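Long-range contacts in putative NADH-depentdent flavin oxidoreductase (Cupriavidus metallidurans, PDB 5OCS), which probably catalyses NAD(P)H-dependent reduction of activated alkenes as an FMN-containing ene-reductase of the Old Yellow Enzyme family: residues G301-A306 with I321-A326; P2-P7 with N17-A22; A132-P137 with I192-T197. All blocks are in the same frame, centred on the assembly; numbering follows the deposited sequence.

Contact 1. Residues G301-A306 with I321-A326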
ATOM      1  N   GLY D 301     -12.509  17.586   0.078  1.00 11.11           N
ATOM      2  CA  GLY D 301     -11.794  18.207  -1.005  1.00 12.04           C
ATOM      3  C   GLY D 301     -11.773  17.298  -2.224  1.00 12.37           C
ATOM      4  O   GLY D 301     -10.986  16.314  -2.260  1.00 12.43           O
ATOM      5  N   LEU D 302     -12.585  17.617  -3.236  1.00 11.65           N
ATOM      6  CA  LEU D 302     -12.596  16.823  -4.475  1.00 12.70           C
ATOM      7  C   LEU D 302     -11.500  17.352  -5.366  1.00 12.48           C
ATOM      8  O   LEU D 302     -11.759  17.954  -6.392  1.00 13.35           O
ATOM      9  CB  LEU D 302     -13.979  16.886  -5.157  1.00 12.87           C
ATOM     10  CG  LEU D 302     -15.136  16.390  -4.300  1.00 13.87           C
ATOM     11  CD1 LEU D 302     -16.421  16.558  -5.123  1.00 14.34           C
ATOM     12  CD2 LEU D 302     -15.001  14.958  -3.809  1.00 13.91           C
ATOM     13  N   ILE D 303     -10.257  17.135  -4.930  1.00 12.19           N
ATOM     14  CA  ILE D 303      -9.072  17.693  -5.523  1.00 12.80           C
ATOM     15  C   ILE D 303      -8.034  16.626  -5.754  1.00 12.44           C
ATOM     16  O   ILE D 303      -8.112  15.544  -5.170  1.00 13.70           O
ATOM     17  CB  ILE D 303      -8.501  18.834  -4.644  1.00 14.04           C
ATOM     18  CG1 ILE D 303      -8.089  18.317  -3.253  1.00 14.42           C
ATOM     19  CG2 ILE D 303      -9.535  19.940  -4.492  1.00 14.07           C
ATOM     20  CD1 ILE D 303      -6.687  17.744  -3.194  1.00 15.53           C
ATOM     21  N   THR D 304      -7.066  16.921  -6.618  1.00 12.60           N
ATOM     22  CA  THR D 304      -5.958  15.989  -6.875  1.00 13.56           C
ATOM     23  C   THR D 304      -4.586  16.624  -6.660  1.00 13.61           C
ATOM     24  O   THR D 304      -3.616  15.904  -6.510  1.00 13.47           O
ATOM     25  CB  THR D 304      -6.001  15.419  -8.317  1.00 15.30           C
ATOM     26  OG1 THR D 304      -5.775  16.498  -9.247  1.00 16.15           O
ATOM     27  CG2 THR D 304      -7.373  14.737  -8.596  1.00 15.69           C
ATOM     28  N   GLU D 305      -4.490  17.951  -6.664  1.00 14.13           N
ATOM     29  CA  GLU D 305      -3.166  18.624  -6.625  1.00 14.75           C
ATOM     30  C   GLU D 305      -2.854  19.242  -5.278  1.00 13.91           C
ATOM     31  O   GLU D 305      -3.715  19.821  -4.627  1.00 14.27           O
ATOM     32  CB  GLU D 305      -3.094  19.716  -7.700  1.00 16.47           C
ATOM     33  CG  GLU D 305      -3.435  19.255  -9.109  1.00 17.75           C
ATOM     34  CD  GLU D 305      -2.667  18.014  -9.541  1.00 20.37           C
ATOM     35  OE1 GLU D 305      -1.396  18.026  -9.573  1.00 24.16           O
ATOM     36  OE2 GLU D 305      -3.330  16.989  -9.826  1.00 21.26           O
ATOM     37  N   ALA D 306      -1.574  19.175  -4.882  1.00 13.20           N
ATOM     38  CA  ALA D 306      -1.113  19.764  -3.647  1.00 13.32           C
ATOM     39  C   ALA D 306      -1.498  21.232  -3.536  1.00 14.12           C
ATOM     40  O   ALA D 306      -1.936  21.669  -2.472  1.00 13.48           O
ATOM     41  CB  ALA D 306       0.390  19.636  -3.505  1.00 13.58           C
ATOM     42  N   ILE D 321      -8.475  19.075   5.417  1.00 10.90           N
ATOM     43  CA  ILE D 321      -9.025  18.712   4.133  1.00 11.75           C
ATOM     44  C   ILE D 321      -9.051  17.210   4.092  1.00 11.19           C
ATOM     45  O   ILE D 321      -8.000  16.568   4.293  1.00 11.88           O
ATOM     46  CB  ILE D 321      -8.290  19.303   2.907  1.00 14.28           C
ATOM     47  CG1 ILE D 321      -8.895  18.773   1.570  1.00 15.92           C
ATOM     48  CG2 ILE D 321      -6.775  19.066   2.947  1.00 16.34           C
ATOM     49  CD1 ILE D 321      -8.370  19.485   0.349  1.00 18.24           C
ATOM     50  N   SER D 322     -10.216  16.645   3.804  1.00 10.38           N
ATOM     51  CA  SER D 322     -10.294  15.208   3.563  1.00  9.62           C
ATOM     52  C   SER D 322     -10.176  14.873   2.084  1.00  9.90           C
ATOM     53  O   SER D 322     -10.763  15.538   1.235  1.00  9.36           O
ATOM     54  CB  SER D 322     -11.551  14.585   4.201  1.00  9.48           C
ATOM     55  OG  SER D 322     -12.766  14.937   3.544  1.00  9.73           O
ATOM     56  N   ILE D 323      -9.401  13.831   1.785  1.00  9.69           N
ATOM     57  CA  ILE D 323      -9.110  13.450   0.413  1.00 11.13           C
ATOM     58  C   ILE D 323      -9.466  11.998   0.206  1.00 10.79           C
ATOM     59  O   ILE D 323      -9.129  11.161   1.034  1.00 11.23           O
ATOM     60  CB  ILE D 323      -7.651  13.710   0.059  1.00 12.84           C
ATOM     61  CG1 ILE D 323      -7.331  15.204   0.135  1.00 15.73           C
ATOM     62  CG2 ILE D 323      -7.369  13.294  -1.375  1.00 13.23           C
ATOM     63  CD1 ILE D 323      -5.863  15.509   0.099  1.00 17.94           C
ATOM     64  N   ALA D 324     -10.216  11.725  -0.846  1.00 10.09           N
ATOM     65  CA  ALA D 324     -10.725  10.381  -1.076  1.00  9.83           C
ATOM     66  C   ALA D 324     -10.041   9.776  -2.324  1.00 10.46           C
ATOM     67  O   ALA D 324      -9.043   9.078  -2.167  1.00 10.30           O
ATOM     68  CB  ALA D 324     -12.238  10.401  -1.129  1.00  9.71           C
ATOM     69  N   ARG D 325     -10.607   9.979  -3.524  1.00 11.08           N
ATOM     70  CA  ARG D 325     -10.174   9.297  -4.704  1.00 12.77           C
ATOM     71  C   ARG D 325      -8.698   9.479  -5.004  1.00 11.87           C
ATOM     72  O   ARG D 325      -8.071   8.514  -5.396  1.00 12.10           O
ATOM     73  CB  ARG D 325     -11.029   9.694  -5.915  1.00 14.98           C
ATOM     74  CG  ARG D 325     -12.397   9.059  -5.823  1.00 18.43           C
ATOM     75  CD  ARG D 325     -13.171   9.224  -7.116  1.00 22.99           C
ATOM     76  NE  ARG D 325     -14.471   8.560  -7.032  1.00 27.15           N
ATOM     77  CZ  ARG D 325     -15.330   8.441  -8.041  1.00 30.13           C
ATOM     78  NH1 ARG D 325     -15.053   8.955  -9.237  1.00 29.94           N
ATOM     79  NH2 ARG D 325     -16.477   7.790  -7.849  1.00 32.25           N
ATOM     80  N   ALA D 326      -8.149  10.674  -4.807  1.00 12.37           N
ATOM     81  CA  ALA D 326      -6.726  10.867  -5.105  1.00 11.52           C
ATOM     82  C   ALA D 326      -5.834  10.008  -4.215  1.00 11.36           C
ATOM     83  O   ALA D 326      -4.724   9.702  -4.632  1.00 11.27           O
ATOM     84  CB  ALA D 326      -6.294  12.330  -5.026  1.00 11.95           C
TER
HETATM   85  O   HOH W   1     -11.550  13.713  -2.236  1.00 24.88           O
HETATM   86  O   HOH W   2      -9.668  13.273  -4.743  1.00 15.33           O

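Contact 2. Residues P2-P7 with N17-A22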
ATOM      1  N   PRO D   2      -2.090  29.865   7.853  1.00 23.40           N
ATOM      2  CA  PRO D   2      -2.073  28.404   7.915  1.00 22.47           C
ATOM      3  C   PRO D   2      -1.609  27.726   6.608  1.00 19.68           C
ATOM      4  O   PRO D   2      -1.818  28.249   5.502  1.00 19.53           O
ATOM      5  CB  PRO D   2      -3.542  28.047   8.250  1.00 24.19           C
ATOM      6  CG  PRO D   2      -4.343  29.266   7.980  1.00 24.61           C
ATOM      7  CD  PRO D   2      -3.429  30.336   7.455  1.00 24.84           C
ATOM      8  N   HIS D   3      -0.958  26.574   6.751  1.00 18.11           N
ATOM      9  CA  HIS D   3      -0.511  25.754   5.603  1.00 18.13           C
ATOM     10  C   HIS D   3      -0.957  24.312   5.746  1.00 15.11           C
ATOM     11  O   HIS D   3      -1.184  23.849   6.865  1.00 15.28           O
ATOM     12  CB  HIS D   3       0.997  25.781   5.495  1.00 20.94           C
ATOM     13  CG  HIS D   3       1.511  27.147   5.249  1.00 23.26           C
ATOM     14  ND1 HIS D   3       1.398  27.754   4.021  1.00 25.04           N
ATOM     15  CD2 HIS D   3       2.025  28.070   6.088  1.00 26.05           C
ATOM     16  CE1 HIS D   3       1.881  28.981   4.101  1.00 26.53           C
ATOM     17  NE2 HIS D   3       2.262  29.197   5.346  1.00 25.43           N
ATOM     18  N   LEU D   4      -1.026  23.613   4.610  1.00 13.68           N
ATOM     19  CA  LEU D   4      -1.417  22.193   4.589  1.00 13.15           C
ATOM     20  C   LEU D   4      -0.607  21.310   5.554  1.00 14.20           C
ATOM     21  O   LEU D   4      -1.157  20.423   6.242  1.00 13.76           O
ATOM     22  CB  LEU D   4      -1.290  21.667   3.177  1.00 12.29           C
ATOM     23  CG  LEU D   4      -1.868  20.268   2.942  1.00 12.35           C
ATOM     24  CD1 LEU D   4      -3.370  20.269   3.107  1.00 12.10           C
ATOM     25  CD2 LEU D   4      -1.459  19.814   1.572  1.00 11.99           C
ATOM     26  N   PHE D   5       0.706  21.569   5.587  1.00 14.49           N
ATOM     27  CA  PHE D   5       1.605  20.813   6.426  1.00 14.59           C
ATOM     28  C   PHE D   5       1.866  21.389   7.813  1.00 14.31           C
ATOM     29  O   PHE D   5       2.724  20.897   8.493  1.00 14.67           O
ATOM     30  CB  PHE D   5       2.897  20.456   5.666  1.00 14.03           C
ATOM     31  CG  PHE D   5       2.687  19.392   4.662  1.00 12.71           C
ATOM     32  CD1 PHE D   5       2.697  18.058   5.082  1.00 12.95           C
ATOM     33  CD2 PHE D   5       2.351  19.676   3.334  1.00 12.50           C
ATOM     34  CE1 PHE D   5       2.443  17.045   4.195  1.00 11.99           C
ATOM     35  CE2 PHE D   5       2.112  18.643   2.427  1.00 12.67           C
ATOM     36  CZ  PHE D   5       2.142  17.328   2.874  1.00 12.35           C
ATOM     37  N   ASP D   6       1.033  22.310   8.297  1.00 15.88           N
ATOM     38  CA  ASP D   6       1.049  22.671   9.696  1.00 16.23           C
ATOM     39  C   ASP D   6       0.466  21.560  10.531  1.00 17.60           C
ATOM     40  O   ASP D   6      -0.560  20.970  10.150  1.00 17.60           O
ATOM     41  CB  ASP D   6       0.170  23.865   9.990  1.00 19.61           C
ATOM     42  CG  ASP D   6       0.671  25.140   9.396  1.00 21.49           C
ATOM     43  OD1 ASP D   6       1.826  25.226   8.968  1.00 23.71           O
ATOM     44  OD2 ASP D   6      -0.148  26.069   9.378  1.00 28.48           O
ATOM     45  N   PRO D   7       1.074  21.290  11.699  1.00 18.37           N
ATOM     46  CA  PRO D   7       0.399  20.454  12.684  1.00 18.79           C
ATOM     47  C   PRO D   7      -0.928  21.029  13.068  1.00 19.95           C
ATOM     48  O   PRO D   7      -1.162  22.234  12.955  1.00 19.19           O
ATOM     49  CB  PRO D   7       1.350  20.485  13.890  1.00 19.51           C
ATOM     50  CG  PRO D   7       2.664  20.738  13.303  1.00 20.39           C
ATOM     51  CD  PRO D   7       2.431  21.649  12.128  1.00 19.53           C
ATOM     52  N   ASN D  17      -0.393  16.915  10.194  1.00 11.72           N
ATOM     53  CA  ASN D  17      -0.672  17.903   9.174  1.00 11.66           C
ATOM     54  C   ASN D  17      -2.189  17.984   8.973  1.00 11.54           C
ATOM     55  O   ASN D  17      -2.894  17.355   9.718  1.00 11.07           O
ATOM     56  CB  ASN D  17       0.056  17.569   7.880  1.00 11.58           C
ATOM     57  CG  ASN D  17      -0.224  16.148   7.409  1.00 11.43           C
ATOM     58  OD1 ASN D  17      -1.364  15.784   7.208  1.00 10.90           O
ATOM     59  ND2 ASN D  17       0.840  15.340   7.238  1.00 11.80           N
ATOM     60  N   ARG D  18      -2.653  18.770   8.002  1.00 11.11           N
ATOM     61  CA  ARG D  18      -4.066  19.029   7.831  1.00 11.76           C
ATOM     62  C   ARG D  18      -4.727  18.079   6.853  1.00 10.91           C
ATOM     63  O   ARG D  18      -5.880  18.297   6.491  1.00 10.37           O
ATOM     64  CB  ARG D  18      -4.267  20.469   7.402  1.00 13.18           C
ATOM     65  CG  ARG D  18      -3.827  21.434   8.511  1.00 16.43           C
ATOM     66  CD  ARG D  18      -3.899  22.836   7.937  1.00 20.07           C
ATOM     67  NE  ARG D  18      -3.350  23.759   8.935  1.00 24.48           N
ATOM     68  CZ  ARG D  18      -4.024  24.295   9.948  1.00 24.61           C
ATOM     69  NH1 ARG D  18      -5.323  24.139  10.068  1.00 21.50           N
ATOM     70  NH2 ARG D  18      -3.363  25.047  10.830  1.00 25.08           N
ATOM     71  N   ILE D  19      -4.018  16.990   6.476  1.00 10.05           N
ATOM     72  CA  ILE D  19      -4.523  16.018   5.507  1.00  9.73           C
ATOM     73  C   ILE D  19      -5.231  14.890   6.211  1.00  8.87           C
ATOM     74  O   ILE D  19      -4.641  14.248   7.065  1.00  8.60           O
ATOM     75  CB  ILE D  19      -3.402  15.444   4.606  1.00  9.77           C
ATOM     76  CG1 ILE D  19      -2.669  16.555   3.852  1.00  9.97           C
ATOM     77  CG2 ILE D  19      -3.975  14.480   3.580  1.00 10.06           C
ATOM     78  CD1 ILE D  19      -1.313  16.121   3.373  1.00 10.20           C
ATOM     79  N   ALA D  20      -6.505  14.668   5.869  1.00  8.13           N
ATOM     80  CA  ALA D  20      -7.263  13.530   6.389  1.00  8.35           C
ATOM     81  C   ALA D  20      -7.582  12.592   5.248  1.00  8.73           C
ATOM     82  O   ALA D  20      -7.924  13.051   4.136  1.00  8.36           O
ATOM     83  CB  ALA D  20      -8.549  13.998   7.061  1.00  8.06           C
ATOM     84  N   ILE D  21      -7.507  11.276   5.509  1.00  9.24           N
ATOM     85  CA  ILE D  21      -7.896  10.285   4.542  1.00  9.81           C
ATOM     86  C   ILE D  21      -9.366  10.031   4.769  1.00  9.56           C
ATOM     87  O   ILE D  21      -9.751   9.620   5.863  1.00  8.81           O
ATOM     88  CB  ILE D  21      -7.088   8.978   4.642  1.00 10.83           C
ATOM     89  CG1 ILE D  21      -5.639   9.255   4.350  1.00 12.37           C
ATOM     90  CG2 ILE D  21      -7.612   7.933   3.647  1.00 10.59           C
ATOM     91  CD1 ILE D  21      -4.736   8.138   4.750  1.00 13.48           C
ATOM     92  N   ALA D  22     -10.175  10.250   3.722  1.00  8.87           N
ATOM     93  CA  ALA D  22     -11.626  10.224   3.848  1.00  9.45           C
ATOM     94  C   ALA D  22     -12.094   8.795   4.054  1.00  9.88           C
ATOM     95  O   ALA D  22     -11.442   7.885   3.572  1.00  9.03           O
ATOM     96  CB  ALA D  22     -12.298  10.798   2.582  1.00 10.20           C
TER

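Contact 3. Residues A132-P137 with I192-T197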
ATOM      1  N   ALA D 132     -36.161   3.663   8.472  1.00 13.74           N
ATOM      2  CA  ALA D 132     -36.058   5.078   8.138  1.00 13.57           C
ATOM      3  C   ALA D 132     -36.991   5.925   8.980  1.00 14.35           C
ATOM      4  O   ALA D 132     -37.893   5.388   9.673  1.00 15.16           O
ATOM      5  CB  ALA D 132     -36.390   5.276   6.654  1.00 13.32           C
ATOM      6  N   PRO D 133     -36.821   7.256   8.903  1.00 13.65           N
ATOM      7  CA  PRO D 133     -37.793   8.044   9.659  1.00 14.34           C
ATOM      8  C   PRO D 133     -39.230   7.853   9.163  1.00 16.32           C
ATOM      9  O   PRO D 133     -40.174   7.892   9.963  1.00 15.55           O
ATOM     10  CB  PRO D 133     -37.327   9.477   9.451  1.00 13.79           C
ATOM     11  CG  PRO D 133     -36.391   9.443   8.293  1.00 13.34           C
ATOM     12  CD  PRO D 133     -35.712   8.092   8.405  1.00 13.83           C
ATOM     13  N   SER D 134     -39.375   7.654   7.848  1.00 16.96           N
ATOM     14  CA  SER D 134     -40.690   7.452   7.214  1.00 16.07           C
ATOM     15  C   SER D 134     -40.640   6.393   6.110  1.00 15.58           C
ATOM     16  O   SER D 134     -39.573   6.152   5.504  1.00 15.64           O
ATOM     17  CB  SER D 134     -41.185   8.764   6.596  1.00 15.13           C
ATOM     18  OG  SER D 134     -41.269   9.850   7.544  1.00 14.51           O
ATOM     19  N   ALA D 135     -41.827   5.824   5.786  1.00 15.29           N
ATOM     20  CA  ALA D 135     -42.003   4.706   4.830  1.00 15.65           C
ATOM     21  C   ALA D 135     -42.012   5.178   3.340  1.00 16.31           C
ATOM     22  O   ALA D 135     -42.973   4.960   2.577  1.00 16.97           O
ATOM     23  CB  ALA D 135     -43.287   3.912   5.195  1.00 15.48           C
ATOM     24  N   VAL D 136     -40.920   5.809   2.936  1.00 15.46           N
ATOM     25  CA  VAL D 136     -40.793   6.447   1.641  1.00 16.51           C
ATOM     26  C   VAL D 136     -39.475   5.958   1.088  1.00 15.50           C
ATOM     27  O   VAL D 136     -38.453   6.105   1.730  1.00 14.67           O
ATOM     28  CB  VAL D 136     -40.761   7.994   1.719  1.00 18.34           C
ATOM     29  CG1 VAL D 136     -40.904   8.595   0.317  1.00 18.10           C
ATOM     30  CG2 VAL D 136     -41.865   8.514   2.631  1.00 19.25           C
ATOM     31  N   PRO D 137     -39.495   5.330  -0.088  1.00 15.84           N
ATOM     32  CA  PRO D 137     -38.252   4.829  -0.684  1.00 16.22           C
ATOM     33  C   PRO D 137     -37.405   5.938  -1.252  1.00 15.94           C
ATOM     34  O   PRO D 137     -37.923   7.012  -1.565  1.00 14.79           O
ATOM     35  CB  PRO D 137     -38.754   3.890  -1.775  1.00 16.13           C
ATOM     36  CG  PRO D 137     -40.039   4.548  -2.194  1.00 15.87           C
ATOM     37  CD  PRO D 137     -40.650   5.083  -0.955  1.00 15.62           C
ATOM     38  N   ILE D 192     -37.351  15.734   2.640  1.00 14.38           N
ATOM     39  CA  ILE D 192     -37.584  14.814   1.534  1.00 14.48           C
ATOM     40  C   ILE D 192     -37.797  13.403   2.017  1.00 13.98           C
ATOM     41  O   ILE D 192     -38.713  12.728   1.554  1.00 14.19           O
ATOM     42  CB  ILE D 192     -36.435  14.924   0.523  1.00 15.49           C
ATOM     43  CG1 ILE D 192     -36.558  16.289  -0.163  1.00 17.97           C
ATOM     44  CG2 ILE D 192     -36.424  13.775  -0.498  1.00 15.97           C
ATOM     45  CD1 ILE D 192     -35.254  16.729  -0.747  1.00 19.69           C
ATOM     46  N   ALA D 193     -36.999  12.964   2.990  1.00 12.35           N
ATOM     47  CA  ALA D 193     -37.161  11.620   3.543  1.00 12.25           C
ATOM     48  C   ALA D 193     -37.999  11.577   4.811  1.00 11.89           C
ATOM     49  O   ALA D 193     -38.628  10.564   5.083  1.00 12.52           O
ATOM     50  CB  ALA D 193     -35.805  10.980   3.795  1.00 12.81           C
ATOM     51  N   ASN D 194     -38.041  12.677   5.566  1.00 11.60           N
ATOM     52  CA  ASN D 194     -38.682  12.679   6.891  1.00 12.73           C
ATOM     53  C   ASN D 194     -40.059  13.358   6.754  1.00 13.21           C
ATOM     54  O   ASN D 194     -40.145  14.590   6.604  1.00 13.67           O
ATOM     55  CB  ASN D 194     -37.820  13.451   7.887  1.00 12.50           C
ATOM     56  CG  ASN D 194     -38.378  13.432   9.280  1.00 12.80           C
ATOM     57  OD1 ASN D 194     -39.546  13.097   9.485  1.00 12.67           O
ATOM     58  ND2 ASN D 194     -37.549  13.792  10.263  1.00 12.75           N
ATOM     59  N   HIS D 195     -41.091  12.531   6.783  1.00 14.19           N
ATOM     60  CA  HIS D 195     -42.475  12.995   6.801  1.00 15.82           C
ATOM     61  C   HIS D 195     -43.169  12.692   8.125  1.00 17.11           C
ATOM     62  O   HIS D 195     -44.417  12.608   8.173  1.00 16.64           O
ATOM     63  CB  HIS D 195     -43.249  12.354   5.671  1.00 18.59           C
ATOM     64  CG  HIS D 195     -42.735  12.723   4.322  1.00 22.11           C
ATOM     65  ND1 HIS D 195     -43.005  11.978   3.203  1.00 26.62           N
ATOM     66  CD2 HIS D 195     -41.952  13.755   3.911  1.00 25.14           C
ATOM     67  CE1 HIS D 195     -42.388  12.514   2.164  1.00 26.19           C
ATOM     68  NE2 HIS D 195     -41.746  13.594   2.563  1.00 23.81           N
ATOM     69  N   ARG D 196     -42.372  12.570   9.190  1.00 15.27           N
ATOM     70  CA  ARG D 196     -42.897  12.259  10.492  1.00 16.68           C
ATOM     71  C   ARG D 196     -43.714  13.436  11.021  1.00 17.19           C
ATOM     72  O   ARG D 196     -43.423  14.583  10.717  1.00 17.96           O
ATOM     73  CB  ARG D 196     -41.766  11.962  11.473  1.00 16.03           C
ATOM     74  CG  ARG D 196     -40.919  10.749  11.130  1.00 16.86           C
ATOM     75  CD  ARG D 196     -39.840  10.571  12.192  1.00 17.34           C
ATOM     76  NE  ARG D 196     -40.404  10.007  13.423  1.00 16.88           N
ATOM     77  CZ  ARG D 196     -40.644   8.723  13.647  1.00 16.33           C
ATOM     78  NH1 ARG D 196     -40.372   7.789  12.749  1.00 17.10           N
ATOM     79  NH2 ARG D 196     -41.155   8.358  14.809  1.00 17.93           N
ATOM     80  N   THR D 197     -44.727  13.133  11.818  1.00 17.98           N
ATOM     81  CA  THR D 197     -45.536  14.156  12.443  1.00 19.19           C
ATOM     82  C   THR D 197     -45.362  14.251  13.952  1.00 21.46           C
ATOM     83  O   THR D 197     -46.045  15.068  14.576  1.00 21.88           O
ATOM     84  CB  THR D 197     -47.032  13.925  12.118  1.00 20.12           C
ATOM     85  OG1 THR D 197     -47.406  12.578  12.452  1.00 21.42           O
ATOM     86  CG2 THR D 197     -47.294  14.207  10.618  1.00 20.86           C
TER
HETATM   87  O   HOH W   3     -37.446   8.049   5.343  1.00 16.13           O

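Contact 1. Residues G301-A306 with I321-A326
At the C-terminal mouth of the TIM barrel, the loop leaving strand 297-300 at Gly-301 runs beside the end of strand 320-323, the last of the eight. Gly-301 N gives the last direct backbone bond between them, 2.9 Å to Ser-322 O, close to straight at 162° and in the carbonyl plane. Beyond it the two chains part and water takes over. One water donates to Gly-301 O and accepts from Ala-324 N, 2.8 Å from its oxygen; a second donates to Ile-303 O and accepts from Ala-326 N, at the start of helix 325-329. Apolar groups add to the join. Ile-321 CG1 lies anti to its backbone N (chi1 176°), which extends the chain toward Gly-301 and leaves CD1 3.9 Å from Gly-301 CA. The same methyl meets Ile-303 CG1 at 3.8 Å, the two side chains reaching toward each other tip to tip, while Ile-303 CD1 reaches Ile-323 CD1 at 4.1 Å, those two side chains crossing at about a right angle. Ala-326 CB fits against Ile-303 O and Thr-304 CA. Trp-333 covers Ile-303 and Ile-323, and Ser-322 OG bonds to His-263. Leu-302, Ala-324 and Arg-325 are FMN-binding residues, although no flavin sits on this chain in the model. Water-bridged carbonyls and amides thus continue the strand pairing into the cofactor-binding loops, keeping these backbone groups bonded where the chains diverge.

Contact 2. Residues P2-P7 with N17-A22
Arg-18 turns CG beside its own backbone N (chi1 -65°) and then runs extended from CG to NE, a course that carries its guanidinium along the turn His-3 to Asp-6. Leu-4, with CG anti to the backbone N (chi1 -171°), sends its branches over Ile-19 instead. The turn is type I, and two of its carbonyls face Arg-18: Leu-4 O takes Arg-18 N at 2.8 Å, nearly along the C=O axis, whereas His-3 O receives only a weak, bent bond from NE, 3.0 Å and 124°. Pro-2 CB lies over one guanidinium face, offset toward the rim. Asp-6 runs alongside the arginine with its carboxylate plane steeply turned to the guanidinium, and OD2 to Arg-18 NH2 is a long salt bridge of 3.7 Å. That oxygen is held more closely by His-3 N, 2.8 Å away and well above the carboxylate plane; Arg-18 NH1 bonds to Asp-319 O. On the apolar flank Leu-4 CD1 meets Ile-19 CG1 at 3.9 Å, and Phe-5 CZ meets Ile-19 CD1 at 3.7 Å. Asn-17 OD1 accepts from Ile-19 N in an Asx turn and its ND2 donates to Gly-49 O. The N-terminal turn therefore joins the entry to the first barrel strand through carbonyl oxygens and apolar packing; Asp-6 O, buried here without a conventional donor, has only the CA-H of Asn-17, CA 3.2 Å away, and the distant carboxylate probably adds a modest electrostatic pull.

Contact 3. Residues A132-P137 with I192-T197
Ser-134 OG, beside its own backbone N, accepts from His-195 N at 2.8 Å, with an angle of 149° at the hydrogen. Arg-196 N also lies near this hydroxyl, but at a poor angle; its bond goes to Asn-194 OD1, nearly straight at 161°, closing an Asx turn. Asn-194 ND2 is satisfied by Phe-188 O and Tyr-200 O, so both ends of the amide serve backbone groups. The second direct bond across the contact runs from Arg-196 NH1 to Pro-133 O, 2.8 Å, in the carbonyl plane and on a lone pair, though bent at the hydrogen and slightly tilted from the guanidinium plane. A bend at chi3 (76°) folds the arginine back to this carbonyl and lays CD 3.9 Å from Pro-133 CB. NH1 bonds to Leu-148 O as well, and NH2 forms a salt bridge with Asp-198. Ala-193 O is met by a water donating at 2.8 Å, which in turn accepts a longer bond from Ser-134 N. Pro-133 CB rests against Asn-194 CG, and Val-136 CG2 approaches His-195 ND1 at 3.7 Å, the side chains crossing at about a right angle. The loop after strand 131-132 is thereby fastened to the one after helix 184-189, away from the annotated FMN sites. Backbone groups, the serine hydroxyl, the guanidinium and one water share the polar work, the Asn-194 amide shapes its own loop, and Asp-198 probably offsets the arginine's charge.

Overall arrangement
From the N terminus, contact 2 comes first, closing a short loop that contains the hairpin of strands 8-10 and 13-15 and leads into the first barrel strand. Contact 3 closes a much longer loop, 132-137 to 192-197, spanning helix 150-169, strand 175-179 and helix 184-189. Contact 1 comes last, closing round helix 306-314 between the seventh and eighth strands. The three follow in series, none nested or crossed. Contacts 1 and 2 still meet in space, because strands 19-21 and 320-323 are neighbours that seal the barrel; Leu-4 also packs on Ile-321. Contact 3 stands apart, its centre about 38 Å from that of contact 2, beyond the chain's centre, joining two peripheral loops.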